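Local coordinates for nitrogenase molybdenum-iron protein alpha chain (PDB 4WES) that forms part of the molybdenum-iron component of nitrogenase, which reduces dinitrogen to ammonium at a molybdenum-iron-sulfur cluster, at residues K337-Y342 with V360-A365. Sequence-based numbering, arbitrary orientation.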
loop_
_atom_site.group_PDB
_atom_site.type_symbol
_atom_site.label_atom_id
_atom_site.label_comp_id
_atom_site.label_asym_id
_atom_site.label_seq_id
_atom_site.Cartn_x
_atom_site.Cartn_y
_atom_site.Cartn_z
ATOM N N LYS A 337 25.160 1.670 30.158
ATOM C CA LYS A 337 25.421 2.193 28.831
ATOM C C LYS A 337 25.828 3.653 28.906
ATOM O O LYS A 337 25.643 4.321 29.930
ATOM C CB LYS A 337 24.180 2.004 27.978
ATOM C CG LYS A 337 23.870 0.541 27.800
ATOM C CD LYS A 337 22.659 0.282 26.987
ATOM C CE LYS A 337 22.269 -1.158 26.989
ATOM N NZ LYS A 337 23.278 -1.964 26.265
ATOM N N THR A 338 26.421 4.147 27.831
ATOM C CA THR A 338 26.900 5.523 27.756
ATOM C C THR A 338 26.171 6.297 26.658
ATOM O O THR A 338 25.714 5.748 25.652
ATOM C CB THR A 338 28.425 5.568 27.476
ATOM O OG1 THR A 338 28.671 4.910 26.239
ATOM C CG2 THR A 338 29.195 4.925 28.608
ATOM N N ALA A 339 26.116 7.615 26.869
ATOM C CA ALA A 339 25.380 8.511 25.982
ATOM C C ALA A 339 26.137 9.797 25.736
ATOM O O ALA A 339 26.906 10.273 26.588
ATOM C CB ALA A 339 24.008 8.821 26.565
ATOM N N CYS A 340 25.816 10.410 24.596
ATOM C CA CYS A 340 26.154 11.807 24.312
ATOM C C CYS A 340 24.835 12.546 23.996
ATOM O O CYS A 340 23.925 11.942 23.459
ATOM C CB CYS A 340 27.101 11.899 23.119
ATOM S SG CYS A 340 28.565 10.864 23.201
ATOM N N LEU A 341 24.821 13.837 24.324
ATOM C CA LEU A 341 23.651 14.670 24.024
ATOM C C LEU A 341 24.052 15.946 23.335
ATOM O O LEU A 341 24.868 16.698 23.855
ATOM C CB LEU A 341 22.869 15.049 25.285
ATOM C CG LEU A 341 22.374 13.941 26.163
ATOM C CD1 LEU A 341 23.355 13.546 27.213
ATOM C CD2 LEU A 341 21.081 14.349 26.849
ATOM N N TYR A 342 23.400 16.243 22.211
ATOM C CA TYR A 342 23.667 17.467 21.491
ATOM C C TYR A 342 22.373 18.020 20.921
ATOM O O TYR A 342 21.866 17.506 19.948
ATOM C CB TYR A 342 24.702 17.288 20.362
ATOM C CG TYR A 342 25.049 18.609 19.729
ATOM C CD1 TYR A 342 25.786 19.535 20.440
ATOM C CD2 TYR A 342 24.604 18.946 18.472
ATOM C CE1 TYR A 342 26.088 20.774 19.911
ATOM C CE2 TYR A 342 24.909 20.189 17.925
ATOM C CZ TYR A 342 25.646 21.101 18.643
ATOM O OH TYR A 342 25.979 22.336 18.115
ATOM N N VAL A 360 22.251 5.281 32.713
ATOM C CA VAL A 360 23.022 5.669 31.536
ATOM C C VAL A 360 23.966 6.807 31.928
ATOM O O VAL A 360 23.592 7.725 32.632
ATOM C CB VAL A 360 22.095 6.087 30.406
ATOM C CG1 VAL A 360 22.865 6.663 29.224
ATOM C CG2 VAL A 360 21.230 4.913 29.959
ATOM N N ASP A 361 25.217 6.703 31.472
ATOM C CA ASP A 361 26.270 7.638 31.795
ATOM C C ASP A 361 26.462 8.625 30.656
ATOM O O ASP A 361 26.930 8.238 29.569
ATOM C CB ASP A 361 27.556 6.821 32.039
ATOM C CG ASP A 361 28.753 7.659 32.366
ATOM O OD1 ASP A 361 28.657 8.895 32.481
ATOM O OD2 ASP A 361 29.842 7.035 32.538
ATOM N N SER A 362 26.110 9.895 30.888
ATOM C CA SER A 362 26.265 10.937 29.898
ATOM C C SER A 362 27.675 11.489 29.893
ATOM O O SER A 362 28.084 12.161 30.829
ATOM C CB SER A 362 25.244 12.050 30.098
ATOM O OG SER A 362 23.933 11.529 29.983
ATOM N N LEU A 363 28.423 11.197 28.841
ATOM C CA LEU A 363 29.852 11.520 28.795
ATOM C C LEU A 363 30.173 12.806 28.073
ATOM O O LEU A 363 31.233 13.391 28.295
ATOM C CB LEU A 363 30.589 10.376 28.097
ATOM C CG LEU A 363 30.559 9.056 28.864
ATOM C CD1 LEU A 363 31.379 7.985 28.156
ATOM C CD2 LEU A 363 31.102 9.286 30.263
ATOM N N VAL A 364 29.283 13.214 27.167
ATOM C CA VAL A 364 29.507 14.341 26.282
ATOM C C VAL A 364 28.182 15.097 26.197
ATOM O O VAL A 364 27.139 14.463 26.009
ATOM C CB VAL A 364 29.873 13.861 24.853
ATOM C CG1 VAL A 364 29.988 15.056 23.930
ATOM C CG2 VAL A 364 31.136 13.006 24.851
ATOM N N ALA A 365 28.228 16.416 26.306
ATOM C CA ALA A 365 27.037 17.218 26.081
ATOM C C ALA A 365 27.411 18.543 25.481
ATOM O O ALA A 365 28.504 19.073 25.693
ATOM C CB ALA A 365 26.283 17.440 27.373
#
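Lys337 and Asp361 open a run of flat peptide groups that hydrogen-bond between two parallel strands. Asp361 N reaches Lys337 O at 2.9 Å, in the plane of that carbonyl. Ala339 N instead sits 38° out of the plane of the Asp361 carbonyl, with Ala339 N to Asp361 O still 2.9 Å. Leu363 N meets Ala339 O almost end-on, at a C=O...N angle of 172°. Leu341 N bonds to Val364 O from a tilted position.

One face of the sheet carries Thr338, Asp361, Cys340 and Val364. Cys340 SG stands beside its own backbone N (chi1 -52°), which lays it against Val364, with SG to CB 3.7 Å. Thr338 CG2 touches Leu363 CD1 at 3.8 Å. Asp361 OD1 is hydrogen-bonded to His435. Helix 446-456 covers Cys340 and Val364. The other face carries Ala339, Ser362, Leu341 and Ala365. There Ala339 CB packs on Val360 CG1 at 3.6 Å, and Leu341 CD1 reaches Ser362 OG at 3.5 Å. Helix 352-357, on the connection between the strands, covers this face, where Leu355 touches Leu341, Val360 and Ser362. Strands 439-441 and 460-462 flank the pair at its outer edges.

The register slips by one residue at Leu363. One residue, Cys340, lies between Ala339 and Leu341, but two lie between their partners Ser362 and Ala365. This is a beta bulge within a beta-alpha-beta unit. Strand 338-343 ends at Val343, and Val343-Arg347 line the pocket of the molybdenum-iron-sulfur cluster. The bulge has a polar cost: Val364 N is buried without a partner, probably because Ala339 O already accepts from Leu363 N. Hydrogen bonds continue on both sides, so the pairing takes up the extra residue at the price of one peptide N-H.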